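Local coordinates for protein type III effector (Vibrio parahaemolyticus, PDB 2QHQ) that is of unknown function but belongs to the HopJ family of type III effectors, so it may act as a protein secreted into host cells, at residues A47-N52 / G114-T119; F43-F48 / D56-N61; G51-D56 / H101-N106. One frame throughout, in Å; residues are numbered along the deposited sequence.

Interaction 1. Residues A47-N52 / G114-T119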
loop_
_atom_site.group_PDB
_atom_site.type_symbol
_atom_site.label_atom_id
_atom_site.label_comp_id
_atom_site.label_asym_id
_atom_site.label_seq_id
_atom_site.Cartn_x
_atom_site.Cartn_y
_atom_site.Cartn_z
ATOM N N ALA B 47 11.155 11.651 -3.165
ATOM C CA ALA B 47 11.711 10.978 -4.346
ATOM C C ALA B 47 11.149 9.569 -4.425
ATOM O O ALA B 47 10.948 8.912 -3.394
ATOM C CB ALA B 47 13.246 10.927 -4.265
ATOM N N PHE B 48 10.869 9.110 -5.642
ATOM C CA PHE B 48 10.451 7.714 -5.830
ATOM C C PHE B 48 10.829 7.186 -7.194
ATOM O O PHE B 48 10.834 7.933 -8.170
ATOM C CB PHE B 48 8.944 7.520 -5.561
ATOM C CG PHE B 48 8.017 8.038 -6.653
ATOM C CD1 PHE B 48 7.351 7.145 -7.508
ATOM C CD2 PHE B 48 7.751 9.410 -6.769
ATOM C CE1 PHE B 48 6.445 7.622 -8.494
ATOM C CE2 PHE B 48 6.846 9.900 -7.734
ATOM C CZ PHE B 48 6.192 8.998 -8.597
ATOM N N THR B 49 11.164 5.896 -7.230
ATOM C CA THR B 49 11.428 5.231 -8.496
ATOM C C THR B 49 10.178 4.482 -8.903
ATOM O O THR B 49 9.362 4.106 -8.062
ATOM C CB THR B 49 12.624 4.273 -8.425
ATOM O OG1 THR B 49 12.536 3.489 -7.226
ATOM C CG2 THR B 49 13.929 5.064 -8.430
ATOM N N ASN B 50 10.023 4.319 -10.206
ATOM C CA ASN B 50 8.821 3.736 -10.763
ATOM C C ASN B 50 9.246 2.980 -12.019
ATOM O O ASN B 50 9.230 3.519 -13.127
ATOM C CB ASN B 50 7.826 4.857 -11.059
ATOM C CG ASN B 50 6.526 4.361 -11.697
ATOM O OD1 ASN B 50 6.254 3.151 -11.793
ATOM N ND2 ASN B 50 5.712 5.320 -12.153
ATOM N N GLY B 51 9.687 1.740 -11.816
ATOM C CA GLY B 51 10.232 0.910 -12.893
ATOM C C GLY B 51 11.438 1.596 -13.508
ATOM O O GLY B 51 12.434 1.832 -12.826
ATOM N N ASN B 52 11.328 1.965 -14.780
ATOM C CA ASN B 52 12.461 2.562 -15.485
ATOM C C ASN B 52 12.484 4.084 -15.449
ATOM O O ASN B 52 13.293 4.720 -16.133
ATOM C CB ASN B 52 12.556 2.043 -16.921
ATOM C CG ASN B 52 13.041 0.600 -16.989
ATOM O OD1 ASN B 52 12.556 -0.180 -17.813
ATOM N ND2 ASN B 52 13.992 0.236 -16.120
ATOM N N GLY B 114 7.568 -2.269 -9.072
ATOM C CA GLY B 114 8.527 -1.282 -9.570
ATOM C C GLY B 114 8.549 0.023 -8.795
ATOM O O GLY B 114 9.359 0.900 -9.086
ATOM N N ILE B 115 7.674 0.169 -7.803
ATOM C CA ILE B 115 7.598 1.434 -7.056
ATOM C C ILE B 115 8.500 1.351 -5.830
ATOM O O ILE B 115 8.482 0.349 -5.136
ATOM C CB ILE B 115 6.142 1.732 -6.597
ATOM C CG1 ILE B 115 5.256 2.146 -7.798
ATOM C CG2 ILE B 115 6.124 2.782 -5.446
ATOM C CD1 ILE B 115 5.589 3.523 -8.401
ATOM N N GLN B 116 9.280 2.399 -5.565
ATOM C CA GLN B 116 10.055 2.488 -4.325
ATOM C C GLN B 116 10.148 3.953 -3.935
ATOM O O GLN B 116 10.733 4.751 -4.673
ATOM C CB GLN B 116 11.456 1.907 -4.522
ATOM C CG GLN B 116 12.401 2.078 -3.326
ATOM C CD GLN B 116 12.718 0.783 -2.607
ATOM O OE1 GLN B 116 12.152 -0.277 -2.898
ATOM N NE2 GLN B 116 13.660 0.856 -1.678
ATOM N N PHE B 117 9.537 4.301 -2.808
ATOM C CA PHE B 117 9.658 5.652 -2.233
ATOM C C PHE B 117 10.895 5.759 -1.362
ATOM O O PHE B 117 11.238 4.817 -0.624
ATOM C CB PHE B 117 8.433 5.975 -1.380
ATOM C CG PHE B 117 7.258 6.473 -2.162
ATOM C CD1 PHE B 117 7.045 7.840 -2.305
ATOM C CD2 PHE B 117 6.337 5.583 -2.720
ATOM C CE1 PHE B 117 5.952 8.332 -3.002
ATOM C CE2 PHE B 117 5.242 6.068 -3.444
ATOM C CZ PHE B 117 5.050 7.457 -3.576
ATOM N N GLU B 118 11.556 6.916 -1.424
ATOM C CA GLU B 118 12.663 7.219 -0.542
ATOM C C GLU B 118 12.167 7.561 0.860
ATOM O O GLU B 118 12.803 7.222 1.859
ATOM C CB GLU B 118 13.527 8.360 -1.123
ATOM C CG GLU B 118 14.754 8.623 -0.272
ATOM C CD GLU B 118 15.637 9.782 -0.750
ATOM O OE1 GLU B 118 15.112 10.866 -1.095
ATOM O OE2 GLU B 118 16.881 9.616 -0.717
ATOM N N THR B 119 11.004 8.210 0.919
ATOM C CA THR B 119 10.376 8.572 2.170
ATOM C C THR B 119 8.877 8.755 1.917
ATOM O O THR B 119 8.441 8.711 0.778
ATOM C CB THR B 119 11.019 9.839 2.749
ATOM O OG1 THR B 119 10.554 10.036 4.093
ATOM C CG2 THR B 119 10.750 11.041 1.846
HETATM O O HOH W 1 12.804 11.923 -0.845
#

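Interaction 2. Residues F43-F48 / D56-N61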
loop_
_atom_site.group_PDB
_atom_site.type_symbol
_atom_site.label_atom_id
_atom_site.label_comp_id
_atom_site.label_asym_id
_atom_site.label_seq_id
_atom_site.Cartn_x
_atom_site.Cartn_y
_atom_site.Cartn_z
ATOM N N PHE B 43 0.556 16.773 2.355
ATOM C CA PHE B 43 1.550 16.257 1.409
ATOM C C PHE B 43 2.916 16.848 1.673
ATOM O O PHE B 43 3.052 18.073 1.868
ATOM C CB PHE B 43 1.130 16.601 -0.034
ATOM C CG PHE B 43 2.219 16.363 -1.066
ATOM C CD1 PHE B 43 2.542 15.061 -1.469
ATOM C CD2 PHE B 43 2.895 17.443 -1.648
ATOM C CE1 PHE B 43 3.526 14.837 -2.437
ATOM C CE2 PHE B 43 3.893 17.221 -2.607
ATOM C CZ PHE B 43 4.204 15.914 -2.998
ATOM N N THR B 44 3.934 15.992 1.627
ATOM C CA THR B 44 5.301 16.458 1.579
ATOM C C THR B 44 6.045 15.737 0.457
ATOM O O THR B 44 5.852 14.521 0.246
ATOM C CB THR B 44 6.017 16.303 2.931
ATOM O OG1 THR B 44 5.918 14.959 3.366
ATOM C CG2 THR B 44 5.375 17.175 4.005
ATOM N N PRO B 45 6.880 16.482 -0.299
ATOM C CA PRO B 45 7.506 15.868 -1.471
ATOM C C PRO B 45 8.426 14.700 -1.109
ATOM O O PRO B 45 8.992 14.671 -0.003
ATOM C CB PRO B 45 8.336 17.016 -2.069
ATOM C CG PRO B 45 8.613 17.929 -0.934
ATOM C CD PRO B 45 7.303 17.885 -0.128
ATOM N N ALA B 46 8.561 13.759 -2.035
ATOM C CA ALA B 46 9.361 12.542 -1.824
ATOM C C ALA B 46 9.876 12.046 -3.147
ATOM O O ALA B 46 9.125 11.991 -4.135
ATOM C CB ALA B 46 8.506 11.455 -1.168
ATOM N N ALA B 47 11.155 11.651 -3.165
ATOM C CA ALA B 47 11.711 10.978 -4.346
ATOM C C ALA B 47 11.149 9.569 -4.425
ATOM O O ALA B 47 10.948 8.912 -3.394
ATOM C CB ALA B 47 13.246 10.927 -4.265
ATOM N N PHE B 48 10.869 9.110 -5.642
ATOM C CA PHE B 48 10.451 7.714 -5.830
ATOM C C PHE B 48 10.829 7.186 -7.194
ATOM O O PHE B 48 10.834 7.933 -8.170
ATOM C CB PHE B 48 8.944 7.520 -5.561
ATOM C CG PHE B 48 8.017 8.038 -6.653
ATOM C CD1 PHE B 48 7.351 7.145 -7.508
ATOM C CD2 PHE B 48 7.751 9.410 -6.769
ATOM C CE1 PHE B 48 6.445 7.622 -8.494
ATOM C CE2 PHE B 48 6.846 9.900 -7.734
ATOM C CZ PHE B 48 6.192 8.998 -8.597
ATOM N N ASP B 56 12.731 12.816 -8.684
ATOM C CA ASP B 56 13.271 13.508 -7.517
ATOM C C ASP B 56 12.117 14.029 -6.681
ATOM O O ASP B 56 10.984 14.104 -7.173
ATOM C CB ASP B 56 14.150 14.690 -7.934
ATOM C CG ASP B 56 15.458 14.273 -8.572
ATOM O OD1 ASP B 56 15.874 13.104 -8.428
ATOM O OD2 ASP B 56 16.084 15.156 -9.198
ATOM N N ALA B 57 12.384 14.381 -5.423
ATOM C CA ALA B 57 11.398 15.133 -4.643
ATOM C C ALA B 57 11.053 16.404 -5.427
ATOM O O ALA B 57 11.934 17.064 -6.004
ATOM C CB ALA B 57 11.926 15.489 -3.259
ATOM N N ASN B 58 9.766 16.729 -5.429
ATOM C CA ASN B 58 9.224 17.876 -6.157
ATOM C C ASN B 58 9.176 17.741 -7.680
ATOM O O ASN B 58 8.841 18.700 -8.385
ATOM C CB ASN B 58 9.873 19.198 -5.690
ATOM C CG ASN B 58 9.257 19.721 -4.392
ATOM O OD1 ASN B 58 8.046 19.641 -4.185
ATOM N ND2 ASN B 58 10.085 20.279 -3.526
ATOM N N GLU B 59 9.497 16.548 -8.188
ATOM C CA GLU B 59 9.289 16.245 -9.596
ATOM C C GLU B 59 8.069 15.339 -9.721
ATOM O O GLU B 59 8.010 14.296 -9.073
ATOM C CB GLU B 59 10.517 15.552 -10.174
ATOM C CG GLU B 59 10.359 15.136 -11.628
ATOM C CD GLU B 59 11.613 14.498 -12.228
ATOM O OE1 GLU B 59 12.523 14.098 -11.469
ATOM O OE2 GLU B 59 11.673 14.393 -13.477
ATOM N N ASN B 60 7.109 15.736 -10.559
ATOM C CA ASN B 60 5.897 14.936 -10.744
ATOM C C ASN B 60 5.149 14.714 -9.425
ATOM O O ASN B 60 4.803 13.582 -9.055
ATOM C CB ASN B 60 6.260 13.607 -11.430
ATOM C CG ASN B 60 6.853 13.821 -12.796
ATOM O OD1 ASN B 60 6.347 14.631 -13.573
ATOM N ND2 ASN B 60 7.947 13.132 -13.094
ATOM N N ASN B 61 4.887 15.811 -8.718
ATOM C CA ASN B 61 4.180 15.757 -7.436
ATOM C C ASN B 61 2.801 15.123 -7.515
ATOM O O ASN B 61 2.372 14.451 -6.571
ATOM C CB ASN B 61 4.059 17.167 -6.836
ATOM C CG ASN B 61 5.320 17.594 -6.106
ATOM O OD1 ASN B 61 6.120 16.762 -5.694
ATOM N ND2 ASN B 61 5.502 18.901 -5.944
HETATM O O HOH W 2 7.713 14.905 -4.679
HETATM O O HOH W 3 8.019 12.840 -6.627
#

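Interaction 3. Residues G51-D56 / H101-N106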
loop_
_atom_site.group_PDB
_atom_site.type_symbol
_atom_site.label_atom_id
_atom_site.label_comp_id
_atom_site.label_asym_id
_atom_site.label_seq_id
_atom_site.Cartn_x
_atom_site.Cartn_y
_atom_site.Cartn_z
ATOM N N GLY B 51 9.687 1.740 -11.816
ATOM C CA GLY B 51 10.232 0.910 -12.893
ATOM C C GLY B 51 11.438 1.596 -13.508
ATOM O O GLY B 51 12.434 1.832 -12.826
ATOM N N ASN B 52 11.328 1.965 -14.780
ATOM C CA ASN B 52 12.461 2.562 -15.485
ATOM C C ASN B 52 12.484 4.084 -15.449
ATOM O O ASN B 52 13.293 4.720 -16.133
ATOM C CB ASN B 52 12.556 2.043 -16.921
ATOM C CG ASN B 52 13.041 0.600 -16.989
ATOM O OD1 ASN B 52 12.556 -0.180 -17.813
ATOM N ND2 ASN B 52 13.992 0.236 -16.120
ATOM N N THR B 53 11.608 4.669 -14.640
ATOM C CA THR B 53 11.655 6.109 -14.429
ATOM C C THR B 53 11.907 6.463 -12.950
ATOM O O THR B 53 11.555 5.705 -12.043
ATOM C CB THR B 53 10.428 6.817 -15.034
ATOM O OG1 THR B 53 10.726 8.204 -15.246
ATOM C CG2 THR B 53 9.213 6.689 -14.143
ATOM N N GLN B 54 12.559 7.594 -12.719
ATOM C CA GLN B 54 12.944 8.006 -11.372
ATOM C C GLN B 54 12.489 9.443 -11.218
ATOM O O GLN B 54 12.668 10.253 -12.143
ATOM C CB GLN B 54 14.461 7.892 -11.205
ATOM C CG GLN B 54 15.023 8.284 -9.828
ATOM C CD GLN B 54 15.205 9.799 -9.654
ATOM O OE1 GLN B 54 15.417 10.528 -10.621
ATOM N NE2 GLN B 54 15.135 10.266 -8.411
ATOM N N ASN B 55 11.916 9.763 -10.060
ATOM C CA ASN B 55 11.399 11.104 -9.785
ATOM C C ASN B 55 12.094 11.656 -8.555
ATOM O O ASN B 55 12.058 11.025 -7.498
ATOM C CB ASN B 55 9.894 11.045 -9.500
ATOM C CG ASN B 55 9.123 10.364 -10.613
ATOM O OD1 ASN B 55 8.794 10.992 -11.622
ATOM N ND2 ASN B 55 8.845 9.067 -10.443
ATOM N N ASP B 56 12.731 12.816 -8.684
ATOM C CA ASP B 56 13.271 13.508 -7.517
ATOM C C ASP B 56 12.117 14.029 -6.681
ATOM O O ASP B 56 10.984 14.104 -7.173
ATOM C CB ASP B 56 14.150 14.690 -7.934
ATOM C CG ASP B 56 15.458 14.273 -8.572
ATOM O OD1 ASP B 56 15.874 13.104 -8.428
ATOM O OD2 ASP B 56 16.084 15.156 -9.198
ATOM N N HIS B 101 2.923 11.559 -19.425
ATOM C CA HIS B 101 2.592 10.783 -18.213
ATOM C C HIS B 101 3.468 9.539 -18.065
ATOM O O HIS B 101 2.964 8.409 -17.956
ATOM C CB HIS B 101 1.105 10.389 -18.225
ATOM C CG HIS B 101 0.195 11.509 -18.615
ATOM N ND1 HIS B 101 -0.051 12.583 -17.792
ATOM C CD2 HIS B 101 -0.514 11.731 -19.749
ATOM C CE1 HIS B 101 -0.857 13.432 -18.407
ATOM N NE2 HIS B 101 -1.157 12.936 -19.596
ATOM N N GLN B 102 4.783 9.740 -18.054
ATOM C CA GLN B 102 5.718 8.624 -17.952
ATOM C C GLN B 102 5.479 7.765 -16.718
ATOM O O GLN B 102 5.712 6.556 -16.743
ATOM C CB GLN B 102 7.176 9.113 -17.984
ATOM C CG GLN B 102 7.729 9.352 -19.403
ATOM C CD GLN B 102 7.640 8.114 -20.305
ATOM O OE1 GLN B 102 8.042 7.008 -19.922
ATOM N NE2 GLN B 102 7.116 8.302 -21.512
ATOM N N ASN B 103 5.030 8.374 -15.625
ATOM C CA ASN B 103 4.731 7.557 -14.449
ATOM C C ASN B 103 3.573 6.586 -14.657
ATOM O O ASN B 103 3.638 5.460 -14.213
ATOM C CB ASN B 103 4.538 8.415 -13.213
ATOM C CG ASN B 103 5.856 8.891 -12.652
ATOM O OD1 ASN B 103 6.600 8.109 -12.084
ATOM N ND2 ASN B 103 6.147 10.186 -12.810
ATOM N N ILE B 104 2.514 7.031 -15.327
ATOM C CA ILE B 104 1.416 6.114 -15.663
ATOM C C ILE B 104 1.914 5.000 -16.579
ATOM O O ILE B 104 1.652 3.822 -16.329
ATOM C CB ILE B 104 0.226 6.847 -16.356
ATOM C CG1 ILE B 104 -0.353 7.916 -15.425
ATOM C CG2 ILE B 104 -0.862 5.855 -16.754
ATOM C CD1 ILE B 104 -1.498 8.774 -16.096
ATOM N N ARG B 105 2.657 5.374 -17.625
ATOM C CA ARG B 105 3.114 4.399 -18.615
ATOM C C ARG B 105 4.066 3.371 -18.006
ATOM O O ARG B 105 3.973 2.213 -18.328
ATOM C CB ARG B 105 3.734 5.091 -19.825
ATOM C CG ARG B 105 2.736 5.954 -20.595
ATOM C CD ARG B 105 3.399 6.718 -21.744
ATOM N NE ARG B 105 2.397 7.575 -22.392
ATOM C CZ ARG B 105 1.536 7.173 -23.327
ATOM N NH1 ARG B 105 1.518 5.906 -23.773
ATOM N NH2 ARG B 105 0.673 8.048 -23.818
ATOM N N ASN B 106 4.922 3.804 -17.086
ATOM C CA ASN B 106 5.827 2.892 -16.400
ATOM C C ASN B 106 5.106 1.980 -15.437
ATOM O O ASN B 106 5.396 0.798 -15.364
ATOM C CB ASN B 106 6.965 3.633 -15.693
ATOM C CG ASN B 106 8.164 3.854 -16.608
ATOM O OD1 ASN B 106 9.009 2.960 -16.787
ATOM N ND2 ASN B 106 8.228 5.021 -17.215
#

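Interaction 1. Residues A47-N52 / G114-T119
Thr49 and Gln116 meet as an antiparallel hydrogen-bonded pair in the middle of this contact: Thr49 N gives its proton to Gln116 O at 2.8 Å, and Gln116 N gives one back to Thr49 O at 3.0 Å. Further along, Glu118 N bonds to Ala47 O at one end and Gly51 N to Gly114 O at the other. That last bond is nearly straight at the hydrogen (170°), although the donor stands above the carbonyl plane instead of on a lone pair. Phe48–Phe117 and Asn50–Ile115 are the non-hydrogen-bonded pairs, and their four side chains share one face of the sheet. Here Phe48 CB rests over one face of the Phe117 ring in a CH-pi contact, 3.8 Å from Phe117 CD1. Phe48 CG is tucked between its own backbone N and carbonyl carbon (chi1 75°), which lays the two rings near parallel, planes 17° apart, but offset, with little overlap. Ile115 CD1 comes up to the edge of the Phe48 ring, 4.1 Å from Phe48 CD1, while also lying 3.5 Å from OD1 of Asn50, whose side chain runs beside it. The two strands belong to a three-stranded antiparallel sheet in which 48-50 is the central strand, 53-55 follows it through a tight turn, and 115-117 is an outer strand. At the Ala47–Glu118 end a water accepts from Ala47 N at 2.9 Å and donates to Glu118 OE1 at 2.6 Å. Behind the aromatic face, Phe117 packs on Phe67, Ala68 and Leu71 of helix 67-72, Phe48 touches Ser63 and Cys64, and Asn50 ND2 is held by Asn103 O of helix 102-110. From the other face, Gln116 packs on Ala124 of the second subunit.

Interaction 2. Residues F43-F48 / D56-N61
Ala47 CA and Ala57 N come within 3.6 Å where the two backbones run closest, just past Asp56, the residue that opens a type II beta turn. The turn is closed by Glu59 N bonding back to Asp56 O. Ala57 offers its methyl to the proline, with Ala57 CB 4.1 Å from Pro45 CB. Asn58 takes the third position of the turn with a positive phi of 72°, and its side chain lies alongside the Pro45 ring, Asn58 OD1 3.4 Å from Pro45 CB. Its backbone N donates at 2.8 Å to a water that also accepts from Ala46 N. Glu59 O lies 2.8 Å from a second water, which also lies within bonding range of Ala46 O. Since no direct hydrogen bond passes between these loops, the two waters carry much of the polar contact. Asn60 O approaches the edge of the Phe48 ring. Asn61 ends the segment with its amide doing two jobs: ND2 donates to Asn58 OD1 at 3.2 Å, meeting a lone pair of that oxygen in its carbonyl plane, while OD1 lies 2.6 Å from the first water. The same Asn61 OD1 lies in the plane of the Phe43 ring at its edge, 3.4 Å from Phe43 CZ, with ring and amide planes 73° apart. Phe43 CG stands anti to its backbone N (chi1 168°), bringing the ring tip out to that amide. The first loop joins strand 42-43 to strand 48-50, the second leads from strand 53-55 toward helix 67-72, and Asn60 ND2 ties the latter back to Asn55 OD1 beside helix 102-110.

Interaction 3. Residues G51-D56 / H101-N106
The amides of Asn55 and Asn103 meet head-on from opposite directions in a doubly bonded pair, their planes 35° apart. Asn55 CG sits beside its backbone N, opposite the carbonyl carbon (chi1 -55°), which carries the amide to Asn103. Asn55 ND2 donates to Asn103 OD1 at 2.9 Å, in the carbonyl plane and on a lone pair. In return, Asn103 ND2 donates to Asn55 OD1 at 3.0 Å; that oxygen lies in the Asn103 amide plane, while the donor is tilted from the Asn55 carbonyl plane. Both Asn55 polar atoms have second partners, OD1 taking Asn60 ND2 and ND2 reaching Phe48 O, so this buried amide is fixed in rotation. Thr53 CG2 fills the angle between the two helix asparagines, 3.6 Å from Asn103 OD1 and also 3.6 Å from Asn106 ND2. Asn106 OD1 accepts Asn52 N at 3.2 Å from above its carbonyl plane, and Asn106 ND2 turns back to Gln102 O at 3.0 Å. The Asn106 backbone N reaches that carbonyl from the other face. The axes of outer strand 53-55 and helix segment 102-106 approach to 9.4 Å, at 136° between their directions; the helix runs on to residue 110, and its Ile104 packs against helix 86-92.

All three contacts grow out of one hairpin, strands 48-50 and 53-55, and interaction 1 lies on the same side of the chain's centre as each of the others. Interaction 1 adds strand 115-117 to the central strand; interaction 3, with its centre about 8 Å away, sets the start of helix 102-110 against the hairpin; that helix and strand follow each other in the chain. Interaction 2 joins the loops that enter and leave the hairpin, its centre about 10 Å from that of interaction 1 and 12 Å from that of interaction 3, with whose segments its own alternate along the chain. Asn60 and Asn50 hydrogen-bond to Asn55 and Asn103, tying loop, sheet and helix together.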